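Local atomic coordinates of folylpolyglutamate synthase (FolC) (PDB entry 6K8C), a protein that probably couples ATP hydrolysis to the addition of glutamate to dihydropteroate and, in successive steps, to reduced folates. Residues 236-241 with 272-277; 141-146 with 150-155; 66-71 with 249-254; 41-46 with 132-137. All coordinates share one frame; numbering follows the deposited sequence.

Contacts 2, 3 and 4 lie around the eight-stranded sheet of the Mur ligase-like ATPase fold, whereas contact 1 joins that part of the chain to the C-terminal region. Contact 1 borders a bound citrate, which is also held by Gly57 N and Ser60 OG; these residues are consistent with a phosphate-binding P-loop. Helix 58-70 then runs on into contact 3, whose centre is about 20 Å from that of contact 1. Contact 2 lies at the C-terminal end of strand 138-142 and contact 4 at its N-terminal end, the two centres being about 17 Å apart. Contact 4 is the most distant from contact 1, about 31 Å between centres.

Contact 1. Residues 236-241 with 272-277; sequences LARFLA and IGRCEL. With CIT (citric acid), chain B.
Arg274 lays its CG over one face of the Arg238 guanidinium, offset toward the rim and 3.7 Å from NH2 of Arg238. The overlap bridges the Mur ligase-type ATPase part of the chain, reached by the loop 236-241 after helix 225-234, and the glutamate ligase part, in the loop that leads into strand 276-279. The two guanidinium planes are turned 53° apart, so the arginines meet methylene against face without stacking their heads. Both arginines border a citrate, probably from the crystallisation liquor. Arg238 NH1 makes a weak, nearly straight bond to its carboxylate O6 (3.5 Å), and NH2 of Arg274 makes another to its hydroxyl O7 (3.5 Å). Gly57 and Ser60 also bind this anion.

With CG anti to the backbone N (chi1 174°), Arg238 lays that methylene over the centre of the Phe239 ring, 4.0 Å above its plane; the bend at chi2 then redirects the rest of the chain toward the citrate. The ring's CE1 approaches CG of Arg274 obliquely, at 4.2 Å. Arg238 NE forms a salt bridge with Asp285, whose OD2 also accepts a hydrogen bond from Cys275 N and so ties both segments to the same carboxylate. At NH1 the rotation of the Arg274 guanidinium is restrained by the carbonyl O of Ile272, which lies in its plane and accepts from NH1 of Arg274 at 3.0 Å.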
loop_
_atom_site.group_PDB
_atom_site.type_symbol
_atom_site.label_atom_id
_atom_site.label_comp_id
_atom_site.label_asym_id
_atom_site.label_seq_id
_atom_site.Cartn_x
_atom_site.Cartn_y
_atom_site.Cartn_z
ATOM N N LEU A 236 -5.597 13.798 10.393
ATOM C CA LEU A 236 -4.976 12.718 9.630
ATOM C C LEU A 236 -3.558 12.419 10.088
ATOM O O LEU A 236 -2.682 12.194 9.249
ATOM C CB LEU A 236 -4.999 13.056 8.140
ATOM C CG LEU A 236 -6.359 13.142 7.445
ATOM C CD1 LEU A 236 -6.222 13.751 6.058
ATOM C CD2 LEU A 236 -7.021 11.772 7.367
ATOM N N ALA A 237 -3.301 12.389 11.400
ATOM C CA ALA A 237 -1.977 12.017 11.890
ATOM C C ALA A 237 -1.592 10.597 11.502
ATOM O O ALA A 237 -0.413 10.235 11.604
ATOM C CB ALA A 237 -1.908 12.165 13.409
ATOM N N ARG A 238 -2.560 9.786 11.062
ATOM C CA ARG A 238 -2.255 8.428 10.633
ATOM C C ARG A 238 -1.275 8.411 9.465
ATOM O O ARG A 238 -0.508 7.453 9.309
ATOM C CB ARG A 238 -3.552 7.700 10.260
ATOM C CG ARG A 238 -3.362 6.311 9.667
ATOM C CD ARG A 238 -2.671 5.413 10.669
ATOM N NE ARG A 238 -2.407 4.067 10.163
ATOM C CZ ARG A 238 -1.431 3.760 9.316
ATOM N NH1 ARG A 238 -0.625 4.706 8.843
ATOM N NH2 ARG A 238 -1.258 2.503 8.938
ATOM N N PHE A 239 -1.262 9.462 8.651
ATOM C CA PHE A 239 -0.439 9.507 7.450
ATOM C C PHE A 239 0.646 10.568 7.592
ATOM O O PHE A 239 0.369 11.692 8.021
ATOM C CB PHE A 239 -1.303 9.784 6.222
ATOM C CG PHE A 239 -2.459 8.840 6.081
ATOM C CD1 PHE A 239 -2.257 7.534 5.672
ATOM C CD2 PHE A 239 -3.748 9.257 6.370
ATOM C CE1 PHE A 239 -3.325 6.656 5.540
ATOM C CE2 PHE A 239 -4.819 8.383 6.244
ATOM C CZ PHE A 239 -4.603 7.081 5.829
ATOM N N LEU A 240 1.876 10.199 7.237
ATOM C CA LEU A 240 2.990 11.139 7.276
ATOM C C LEU A 240 2.727 12.316 6.349
ATOM O O LEU A 240 2.360 12.136 5.185
ATOM C CB LEU A 240 4.288 10.442 6.868
ATOM C CG LEU A 240 5.081 9.684 7.931
ATOM C CD1 LEU A 240 6.235 8.927 7.288
ATOM C CD2 LEU A 240 5.588 10.641 9.001
ATOM N N ALA A 241 2.924 13.527 6.872
ATOM C CA ALA A 241 2.719 14.721 6.059
ATOM C C ALA A 241 3.610 14.708 4.823
ATOM O O ALA A 241 3.198 15.162 3.752
ATOM C CB ALA A 241 2.970 15.978 6.897
ATOM N N ILE A 272 -8.598 1.856 3.055
ATOM C CA ILE A 272 -9.153 0.667 3.684
ATOM C C ILE A 272 -8.069 -0.024 4.501
ATOM O O ILE A 272 -6.927 -0.182 4.053
ATOM C CB ILE A 272 -9.750 -0.266 2.617
ATOM C CG1 ILE A 272 -11.033 0.346 2.045
ATOM C CG2 ILE A 272 -10.023 -1.648 3.194
ATOM C CD1 ILE A 272 -11.435 -0.208 0.683
ATOM N N GLY A 273 -8.423 -0.431 5.715
ATOM C CA GLY A 273 -7.477 -1.105 6.575
ATOM C C GLY A 273 -6.546 -0.192 7.335
ATOM O O GLY A 273 -5.616 -0.684 7.981
ATOM N N ARG A 274 -6.757 1.119 7.269
ATOM C CA ARG A 274 -5.985 2.094 8.030
ATOM C C ARG A 274 -6.945 2.817 8.960
ATOM O O ARG A 274 -7.844 3.523 8.491
ATOM C CB ARG A 274 -5.276 3.094 7.110
ATOM C CG ARG A 274 -3.977 2.588 6.500
ATOM C CD ARG A 274 -4.236 1.599 5.375
ATOM N NE ARG A 274 -3.057 1.414 4.537
ATOM C CZ ARG A 274 -3.062 0.785 3.366
ATOM N NH1 ARG A 274 -4.188 0.273 2.889
ATOM N NH2 ARG A 274 -1.938 0.667 2.672
ATOM N N CYS A 275 -6.764 2.628 10.269
ATOM C CA CYS A 275 -7.624 3.252 11.272
ATOM C C CYS A 275 -9.102 2.987 10.979
ATOM O O CYS A 275 -9.936 3.896 10.963
ATOM C CB CYS A 275 -7.342 4.748 11.351
ATOM S SG CYS A 275 -7.508 5.395 12.989
ATOM N N GLU A 276 -9.424 1.722 10.740
ATOM C CA GLU A 276 -10.735 1.325 10.244
ATOM C C GLU A 276 -11.531 0.632 11.343
ATOM O O GLU A 276 -11.058 -0.341 11.939
ATOM C CB GLU A 276 -10.599 0.400 9.037
ATOM C CG GLU A 276 -11.939 -0.053 8.460
ATOM C CD GLU A 276 -11.913 -0.149 6.952
ATOM O OE1 GLU A 276 -12.675 -0.966 6.396
ATOM O OE2 GLU A 276 -11.132 0.595 6.320
ATOM N N LEU A 277 -12.732 1.135 11.606
ATOM C CA LEU A 277 -13.643 0.510 12.561
ATOM C C LEU A 277 -14.393 -0.596 11.839
ATOM O O LEU A 277 -15.379 -0.339 11.146
ATOM C CB LEU A 277 -14.607 1.537 13.141
ATOM C CG LEU A 277 -14.356 2.095 14.541
ATOM C CD1 LEU A 277 -15.572 2.876 15.011
ATOM C CD2 LEU A 277 -14.005 0.997 15.535
HETATM C C1 CIT B . 1.506 0.737 6.384
HETATM O O1 CIT B . 2.042 -0.069 5.591
HETATM O O2 CIT B . 2.012 0.909 7.513
HETATM C C2 CIT B . 0.271 1.493 5.961
HETATM C C3 CIT B . 0.768 2.619 5.067
HETATM O O7 CIT B . 1.051 2.058 3.760
HETATM C C4 CIT B . -0.212 3.764 4.906
HETATM C C5 CIT B . 0.556 4.710 4.021
HETATM O O3 CIT B . 0.764 4.399 2.826
HETATM O O4 CIT B . 1.019 5.781 4.487
HETATM C C6 CIT B . 2.043 3.210 5.655
HETATM O O5 CIT B . 3.161 3.031 5.114
HETATM O O6 CIT B . 1.974 3.885 6.707
#

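Contact 2. Residues 141-146 with 150-155; sequences LEAGLG and DSTNAL
Asp150 grips the loop 144-146 through its carboxylate, each oxygen taking a different backbone amide. OD1 of Asp150 accepts from Gly146 N at 2.9 Å through its anti lone pair, while OD2 of Asp150 is met from above the carboxylate plane by Gly144 N at 3.0 Å. The same OD2 receives two more bonds from Thr152. The hydroxyl OG1 donates to it at 2.6 Å, and the amide N closes an Asx turn that starts the 3-10 segment 151-154. Bonds to both oxygens, three of them on OD2, restrain the carboxylate's rotation and would be expected to stabilise its negative charge in this buried setting.

Thr152 also faces the strand with its carbon atoms. Leu141 slides past it in the opposite direction, CD2 of Leu141 lying 3.7 Å from CB of Thr152. That same CD2 reaches CD2 of Leu155 at 3.8 Å, the two leucines crossing at about a right angle. With chi1 at 58°, OG1 of Thr152 is turned toward Ala143, 3.4 Å from its CA.

Strand 138-142 lies between strands 76-79 and 48-53 in the central sheet of the Mur ligase-type ATPase fold. His51 of strand 48-53 is hydrogen-bonded to Thr152 OG1, while Leu155 packs on Val130 of helix 121-132 and Tyr35 of helix 28-41.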
loop_
_atom_site.group_PDB
_atom_site.type_symbol
_atom_site.label_atom_id
_atom_site.label_comp_id
_atom_site.label_asym_id
_atom_site.label_seq_id
_atom_site.Cartn_x
_atom_site.Cartn_y
_atom_site.Cartn_z
ATOM N N LEU A 141 0.422 3.256 -10.482
ATOM C CA LEU A 141 0.758 1.836 -10.494
ATOM C C LEU A 141 1.778 1.564 -9.396
ATOM O O LEU A 141 2.945 1.950 -9.517
ATOM C CB LEU A 141 1.313 1.450 -11.865
ATOM C CG LEU A 141 1.279 0.011 -12.372
ATOM C CD1 LEU A 141 -0.143 -0.435 -12.647
ATOM C CD2 LEU A 141 2.125 -0.085 -13.628
ATOM N N GLU A 142 1.342 0.896 -8.337
ATOM C CA GLU A 142 2.231 0.553 -7.235
ATOM C C GLU A 142 3.010 -0.710 -7.570
ATOM O O GLU A 142 2.428 -1.718 -7.987
ATOM C CB GLU A 142 1.419 0.345 -5.959
ATOM C CG GLU A 142 2.237 0.127 -4.707
ATOM C CD GLU A 142 1.353 -0.129 -3.506
ATOM O OE1 GLU A 142 1.321 -1.280 -3.025
ATOM O OE2 GLU A 142 0.674 0.816 -3.056
ATOM N N ALA A 143 4.325 -0.658 -7.390
ATOM C CA ALA A 143 5.148 -1.832 -7.637
ATOM C C ALA A 143 4.875 -2.903 -6.587
ATOM O O ALA A 143 4.544 -2.610 -5.434
ATOM C CB ALA A 143 6.631 -1.459 -7.635
ATOM N N GLY A 144 4.996 -4.155 -7.004
ATOM C CA GLY A 144 4.933 -5.286 -6.101
ATOM C C GLY A 144 6.292 -5.612 -5.521
ATOM O O GLY A 144 7.156 -4.741 -5.372
ATOM N N LEU A 145 6.498 -6.891 -5.217
ATOM C CA LEU A 145 7.716 -7.348 -4.562
ATOM C C LEU A 145 8.771 -7.859 -5.536
ATOM O O LEU A 145 9.829 -8.318 -5.093
ATOM C CB LEU A 145 7.383 -8.445 -3.545
ATOM C CG LEU A 145 6.318 -8.099 -2.501
ATOM C CD1 LEU A 145 6.065 -9.285 -1.581
ATOM C CD2 LEU A 145 6.719 -6.867 -1.700
ATOM N N GLY A 146 8.520 -7.779 -6.843
ATOM C CA GLY A 146 9.435 -8.327 -7.833
ATOM C C GLY A 146 10.736 -7.565 -8.004
ATOM O O GLY A 146 11.610 -8.036 -8.739
ATOM N N ASP A 150 9.891 -6.603 -11.352
ATOM C CA ASP A 150 8.479 -6.552 -11.006
ATOM C C ASP A 150 7.637 -6.423 -12.268
ATOM O O ASP A 150 8.066 -5.847 -13.272
ATOM C CB ASP A 150 8.204 -5.379 -10.066
ATOM C CG ASP A 150 6.849 -5.475 -9.395
ATOM O OD1 ASP A 150 6.700 -6.318 -8.486
ATOM O OD2 ASP A 150 5.935 -4.708 -9.777
ATOM N N SER A 151 6.425 -6.981 -12.214
ATOM C CA SER A 151 5.558 -6.956 -13.387
ATOM C C SER A 151 5.203 -5.532 -13.796
ATOM O O SER A 151 5.083 -5.248 -14.993
ATOM C CB SER A 151 4.292 -7.771 -13.123
ATOM O OG SER A 151 3.430 -7.107 -12.219
ATOM N N THR A 152 5.048 -4.619 -12.829
ATOM C CA THR A 152 4.698 -3.244 -13.175
ATOM C C THR A 152 5.814 -2.540 -13.934
ATOM O O THR A 152 5.563 -1.505 -14.561
ATOM C CB THR A 152 4.338 -2.441 -11.922
ATOM O OG1 THR A 152 5.442 -2.456 -11.005
ATOM C CG2 THR A 152 3.109 -3.021 -11.251
ATOM N N ASN A 153 7.032 -3.084 -13.904
ATOM C CA ASN A 153 8.142 -2.504 -14.654
ATOM C C ASN A 153 7.957 -2.599 -16.162
ATOM O O ASN A 153 8.634 -1.873 -16.900
ATOM C CB ASN A 153 9.454 -3.191 -14.274
ATOM C CG ASN A 153 10.147 -2.510 -13.125
ATOM O OD1 ASN A 153 10.245 -1.284 -13.094
ATOM N ND2 ASN A 153 10.629 -3.298 -12.167
ATOM N N ALA A 154 7.076 -3.480 -16.640
ATOM C CA ALA A 154 6.936 -3.703 -18.073
ATOM C C ALA A 154 6.139 -2.609 -18.768
ATOM O O ALA A 154 6.224 -2.485 -19.994
ATOM C CB ALA A 154 6.277 -5.061 -18.334
ATOM N N LEU A 155 5.368 -1.825 -18.026
ATOM C CA LEU A 155 4.576 -0.764 -18.627
ATOM C C LEU A 155 5.438 0.474 -18.838
ATOM O O LEU A 155 6.312 0.788 -18.024
ATOM C CB LEU A 155 3.372 -0.437 -17.739
ATOM C CG LEU A 155 2.159 -1.367 -17.805
ATOM C CD1 LEU A 155 2.444 -2.696 -17.124
ATOM C CD2 LEU A 155 0.960 -0.695 -17.163
#

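Contact 3. Residues 66-71 with 249-254; sequences TLLLAD and KAFETL
Helices 66-70 and 249-254 run in roughly the same direction, their axes inclined at -40° and 9.9 Å apart at closest approach, with the CA atoms of Leu68 and Phe251 nearest each other at 7.1 Å. Phe251 has the largest share of the buried surface. Its CG stands anti to the backbone N (chi1 174°), which sends the ring across to helix 58-70. There CD1 of Phe251 comes within 3.6 Å of Leu68 CB, and CE1 of Phe251 lies at the same distance from the carbonyl O of Leu68. The ring thus leans on the helix backbone as well as on a side chain, and it meets Leu68 obliquely.

Both helices pack on the sheet of the Mur ligase-type, P-loop NTPase-like fold, helix 58-70 through Leu69 on Val76 and helix 241-254 through Ala250 and Thr253 on Ile193. Leu69 flanks Phe251, sliding past it in the opposite direction with CD2 of Leu69 3.9 Å from CD1 of the ring. The other methyl of Leu69, CD1, approaches CD1 of Leu254 at 4.3 Å. Leu65 extends the apolar row, touching Ala250, Phe251 and Leu254. On the flank of helix 249-254, Thr253 OG1 donates to Lys249 O at 2.7 Å.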
loop_
_atom_site.group_PDB
_atom_site.type_symbol
_atom_site.label_atom_id
_atom_site.label_comp_id
_atom_site.label_asym_id
_atom_site.label_seq_id
_atom_site.Cartn_x
_atom_site.Cartn_y
_atom_site.Cartn_z
ATOM N N THR A 66 -3.671 10.308 -6.555
ATOM C CA THR A 66 -4.914 9.929 -7.226
ATOM C C THR A 66 -6.043 10.908 -6.907
ATOM O O THR A 66 -6.801 11.311 -7.798
ATOM C CB THR A 66 -5.313 8.503 -6.815
ATOM O OG1 THR A 66 -4.305 7.576 -7.240
ATOM C CG2 THR A 66 -6.655 8.098 -7.445
ATOM N N LEU A 67 -6.178 11.288 -5.632
ATOM C CA LEU A 67 -7.247 12.206 -5.241
ATOM C C LEU A 67 -7.041 13.589 -5.847
ATOM O O LEU A 67 -8.005 14.221 -6.298
ATOM C CB LEU A 67 -7.339 12.302 -3.716
ATOM C CG LEU A 67 -7.760 11.009 -3.010
ATOM C CD1 LEU A 67 -7.756 11.183 -1.492
ATOM C CD2 LEU A 67 -9.121 10.515 -3.519
ATOM N N LEU A 68 -5.799 14.076 -5.867
ATOM C CA LEU A 68 -5.530 15.382 -6.465
ATOM C C LEU A 68 -5.866 15.382 -7.952
ATOM O O LEU A 68 -6.480 16.324 -8.462
ATOM C CB LEU A 68 -4.067 15.773 -6.243
ATOM C CG LEU A 68 -3.639 16.075 -4.808
ATOM C CD1 LEU A 68 -2.128 15.989 -4.676
ATOM C CD2 LEU A 68 -4.153 17.439 -4.362
ATOM N N LEU A 69 -5.461 14.330 -8.667
ATOM C CA LEU A 69 -5.758 14.251 -10.094
ATOM C C LEU A 69 -7.259 14.162 -10.338
ATOM O O LEU A 69 -7.794 14.838 -11.227
ATOM C CB LEU A 69 -5.034 13.052 -10.712
ATOM C CG LEU A 69 -3.508 13.161 -10.708
ATOM C CD1 LEU A 69 -2.850 11.823 -11.033
ATOM C CD2 LEU A 69 -3.058 14.228 -11.688
ATOM N N ALA A 70 -7.957 13.341 -9.548
ATOM C CA ALA A 70 -9.407 13.229 -9.683
ATOM C C ALA A 70 -10.097 14.562 -9.434
ATOM O O ALA A 70 -11.130 14.848 -10.050
ATOM C CB ALA A 70 -9.944 12.165 -8.724
ATOM N N ASP A 71 -9.539 15.390 -8.546
ATOM C CA ASP A 71 -10.092 16.715 -8.279
ATOM C C ASP A 71 -9.956 17.659 -9.468
ATOM O O ASP A 71 -10.623 18.699 -9.494
ATOM C CB ASP A 71 -9.413 17.336 -7.059
ATOM C CG ASP A 71 -10.233 17.184 -5.797
ATOM O OD1 ASP A 71 -11.355 16.643 -5.882
ATOM O OD2 ASP A 71 -9.756 17.600 -4.719
ATOM N N LYS A 249 4.182 17.209 -5.139
ATOM C CA LYS A 249 5.248 17.439 -6.111
ATOM C C LYS A 249 5.018 16.631 -7.383
ATOM O O LYS A 249 5.270 17.118 -8.493
ATOM C CB LYS A 249 6.604 17.093 -5.498
ATOM C CG LYS A 249 7.789 17.530 -6.347
ATOM C CD LYS A 249 7.759 19.037 -6.557
ATOM C CE LYS A 249 9.147 19.637 -6.498
ATOM N NZ LYS A 249 9.091 21.123 -6.463
ATOM N N ALA A 250 4.567 15.383 -7.239
ATOM C CA ALA A 250 4.199 14.585 -8.407
ATOM C C ALA A 250 3.092 15.261 -9.199
ATOM O O ALA A 250 3.176 15.380 -10.429
ATOM C CB ALA A 250 3.774 13.180 -7.970
ATOM N N PHE A 251 2.047 15.714 -8.500
ATOM C CA PHE A 251 0.934 16.411 -9.138
ATOM C C PHE A 251 1.421 17.618 -9.930
ATOM O O PHE A 251 1.063 17.797 -11.101
ATOM C CB PHE A 251 -0.076 16.838 -8.066
ATOM C CG PHE A 251 -1.206 17.687 -8.585
ATOM C CD1 PHE A 251 -2.351 17.097 -9.096
ATOM C CD2 PHE A 251 -1.130 19.074 -8.545
ATOM C CE1 PHE A 251 -3.400 17.870 -9.571
ATOM C CE2 PHE A 251 -2.170 19.852 -9.018
ATOM C CZ PHE A 251 -3.309 19.250 -9.532
ATOM N N GLU A 252 2.235 18.464 -9.298
ATOM C CA GLU A 252 2.749 19.652 -9.971
ATOM C C GLU A 252 3.662 19.291 -11.138
ATOM O O GLU A 252 3.732 20.034 -12.124
ATOM C CB GLU A 252 3.489 20.536 -8.961
ATOM C CG GLU A 252 2.597 21.011 -7.816
ATOM C CD GLU A 252 3.362 21.724 -6.717
ATOM O OE1 GLU A 252 4.609 21.666 -6.720
ATOM O OE2 GLU A 252 2.712 22.341 -5.846
ATOM N N THR A 253 4.379 18.167 -11.044
ATOM C CA THR A 253 5.260 17.760 -12.137
ATOM C C THR A 253 4.456 17.266 -13.331
ATOM O O THR A 253 4.825 17.519 -14.485
ATOM C CB THR A 253 6.232 16.678 -11.657
ATOM O OG1 THR A 253 6.995 17.177 -10.553
ATOM C CG2 THR A 253 7.200 16.276 -12.769
ATOM N N LEU A 254 3.347 16.567 -13.073
ATOM C CA LEU A 254 2.479 16.126 -14.154
ATOM C C LEU A 254 1.724 17.290 -14.781
ATOM O O LEU A 254 1.472 17.280 -15.989
ATOM C CB LEU A 254 1.490 15.079 -13.638
ATOM C CG LEU A 254 2.089 13.768 -13.113
ATOM C CD1 LEU A 254 1.070 13.027 -12.255
ATOM C CD2 LEU A 254 2.560 12.893 -14.270
#

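Contact 4. Residues 41-46 with 132-137; sequences AFFEIQ and LAKDCD
Two loops that lead from helices into neighbouring parallel strands of the ATPase sheet meet here: loop 41-46 connects helix 28-41 to strand 48-53, while loop 132-137 connects helix 121-132 to strand 138-142. The contact therefore lies at the N-terminal ends of these strands. Lys134 stretches over one face of the Phe43 ring, its CG in a CH-pi contact 3.8 Å from the ring centroid and its CB 3.5 Å from CZ of the ring. The aliphatic chain then bends at chi3 and chi4 (-51°), which curls the ammonium back over the same face. NZ of Lys134 completes a cation-pi contact at 4.5 Å from the Phe43 centroid. Phe38 of helix 28-41 meets Phe43 edge-to-face.

Beside this pair, Ile45 extends its CD1 onto Ala133, whose carbonyl O also accepts from Cys136 N in a type I turn. CD1 of Ile45 lies 3.8 Å from CB of Ala133 and 3.4 Å from the carbonyl O of that residue. Val130 and Leu77 back the apolar patch, touching Ile45 and Ala133 respectively. Where the backbones come together, a water accepts from Gln46 N at 3.0 Å and donates to Lys134 O over an unusually short distance.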
loop_
_atom_site.group_PDB
_atom_site.type_symbol
_atom_site.label_atom_id
_atom_site.label_comp_id
_atom_site.label_asym_id
_atom_site.label_seq_id
_atom_site.Cartn_x
_atom_site.Cartn_y
_atom_site.Cartn_z
ATOM N N ALA A 41 -3.065 -8.339 -28.401
ATOM C CA ALA A 41 -4.433 -8.849 -28.398
ATOM C C ALA A 41 -5.446 -7.799 -27.973
ATOM O O ALA A 41 -6.621 -7.895 -28.340
ATOM C CB ALA A 41 -4.546 -10.072 -27.485
ATOM N N PHE A 42 -5.031 -6.802 -27.198
ATOM C CA PHE A 42 -5.980 -5.808 -26.718
ATOM C C PHE A 42 -5.589 -4.396 -27.144
ATOM O O PHE A 42 -6.062 -3.915 -28.176
ATOM C CB PHE A 42 -6.128 -5.907 -25.196
ATOM C CG PHE A 42 -6.884 -7.123 -24.752
ATOM C CD1 PHE A 42 -8.258 -7.073 -24.604
ATOM C CD2 PHE A 42 -6.228 -8.317 -24.495
ATOM C CE1 PHE A 42 -8.969 -8.184 -24.205
ATOM C CE2 PHE A 42 -6.939 -9.435 -24.095
ATOM C CZ PHE A 42 -8.308 -9.367 -23.950
ATOM N N PHE A 43 -4.742 -3.722 -26.373
ATOM C CA PHE A 43 -4.430 -2.330 -26.673
ATOM C C PHE A 43 -3.162 -1.907 -25.948
ATOM O O PHE A 43 -2.728 -2.535 -24.978
ATOM C CB PHE A 43 -5.593 -1.410 -26.293
ATOM C CG PHE A 43 -5.952 -1.450 -24.832
ATOM C CD1 PHE A 43 -5.318 -0.606 -23.929
ATOM C CD2 PHE A 43 -6.922 -2.320 -24.366
ATOM C CE1 PHE A 43 -5.637 -0.636 -22.589
ATOM C CE2 PHE A 43 -7.250 -2.356 -23.023
ATOM C CZ PHE A 43 -6.605 -1.512 -22.131
ATOM N N GLU A 44 -2.577 -0.815 -26.439
ATOM C CA GLU A 44 -1.483 -0.117 -25.779
ATOM C C GLU A 44 -2.113 1.024 -24.987
ATOM O O GLU A 44 -2.638 1.973 -25.575
ATOM C CB GLU A 44 -0.478 0.400 -26.806
ATOM C CG GLU A 44 0.803 0.988 -26.247
ATOM C CD GLU A 44 2.021 0.522 -27.030
ATOM O OE1 GLU A 44 3.164 0.806 -26.607
ATOM O OE2 GLU A 44 1.829 -0.143 -28.071
ATOM N N ILE A 45 -2.081 0.922 -23.656
ATOM C CA ILE A 45 -2.808 1.870 -22.818
ATOM C C ILE A 45 -2.308 3.295 -23.065
ATOM O O ILE A 45 -1.102 3.548 -23.185
ATOM C CB ILE A 45 -2.693 1.468 -21.334
ATOM C CG1 ILE A 45 -3.553 2.381 -20.458
ATOM C CG2 ILE A 45 -1.237 1.484 -20.865
ATOM C CD1 ILE A 45 -4.103 1.713 -19.213
ATOM N N GLN A 46 -3.249 4.236 -23.164
ATOM C CA GLN A 46 -2.904 5.627 -23.437
ATOM C C GLN A 46 -2.728 6.468 -22.182
ATOM O O GLN A 46 -2.082 7.522 -22.247
ATOM C CB GLN A 46 -3.966 6.268 -24.330
ATOM C CG GLN A 46 -4.450 5.346 -25.435
ATOM C CD GLN A 46 -5.538 5.969 -26.276
ATOM O OE1 GLN A 46 -6.657 5.458 -26.349
ATOM N NE2 GLN A 46 -5.212 7.078 -26.928
ATOM N N LEU A 132 -8.841 -2.377 -16.644
ATOM C CA LEU A 132 -9.761 -1.462 -15.984
ATOM C C LEU A 132 -9.440 -0.003 -16.271
ATOM O O LEU A 132 -10.341 0.837 -16.187
ATOM C CB LEU A 132 -9.744 -1.704 -14.479
ATOM C CG LEU A 132 -10.332 -3.032 -14.017
ATOM C CD1 LEU A 132 -10.048 -3.246 -12.540
ATOM C CD2 LEU A 132 -11.822 -3.072 -14.294
ATOM N N ALA A 133 -8.188 0.314 -16.607
ATOM C CA ALA A 133 -7.753 1.689 -16.829
ATOM C C ALA A 133 -7.726 2.070 -18.305
ATOM O O ALA A 133 -7.140 3.101 -18.655
ATOM C CB ALA A 133 -6.371 1.910 -16.211
ATOM N N LYS A 134 -8.359 1.267 -19.167
ATOM C CA LYS A 134 -8.316 1.485 -20.613
ATOM C C LYS A 134 -8.651 2.923 -20.997
ATOM O O LYS A 134 -8.007 3.503 -21.881
ATOM C CB LYS A 134 -9.286 0.517 -21.299
ATOM C CG LYS A 134 -9.386 0.671 -22.811
ATOM C CD LYS A 134 -10.628 -0.047 -23.334
ATOM C CE LYS A 134 -10.390 -0.663 -24.700
ATOM N NZ LYS A 134 -9.823 0.322 -25.660
ATOM N N ASP A 135 -9.658 3.513 -20.354
ATOM C CA ASP A 135 -10.111 4.859 -20.683
ATOM C C ASP A 135 -9.752 5.880 -19.609
ATOM O O ASP A 135 -10.404 6.926 -19.510
ATOM C CB ASP A 135 -11.619 4.871 -20.928
ATOM C CG ASP A 135 -12.025 3.966 -22.073
ATOM O OD1 ASP A 135 -11.417 4.077 -23.158
ATOM O OD2 ASP A 135 -12.942 3.142 -21.881
ATOM N N CYS A 136 -8.728 5.606 -18.808
ATOM C CA CYS A 136 -8.302 6.534 -17.773
ATOM C C CYS A 136 -7.306 7.541 -18.328
ATOM O O CYS A 136 -6.604 7.283 -19.310
ATOM C CB CYS A 136 -7.674 5.785 -16.596
ATOM S SG CYS A 136 -8.872 4.995 -15.532
ATOM N N ASP A 137 -7.249 8.704 -17.679
ATOM C CA ASP A 137 -6.215 9.673 -18.009
ATOM C C ASP A 137 -4.890 9.330 -17.343
ATOM O O ASP A 137 -3.825 9.595 -17.913
ATOM C CB ASP A 137 -6.665 11.076 -17.595
ATOM C CG ASP A 137 -7.949 11.494 -18.277
ATOM O OD1 ASP A 137 -7.936 11.626 -19.514
ATOM O OD2 ASP A 137 -8.969 11.675 -17.582
HETATM O O HOH W 1 -6.098 3.234 -23.403
#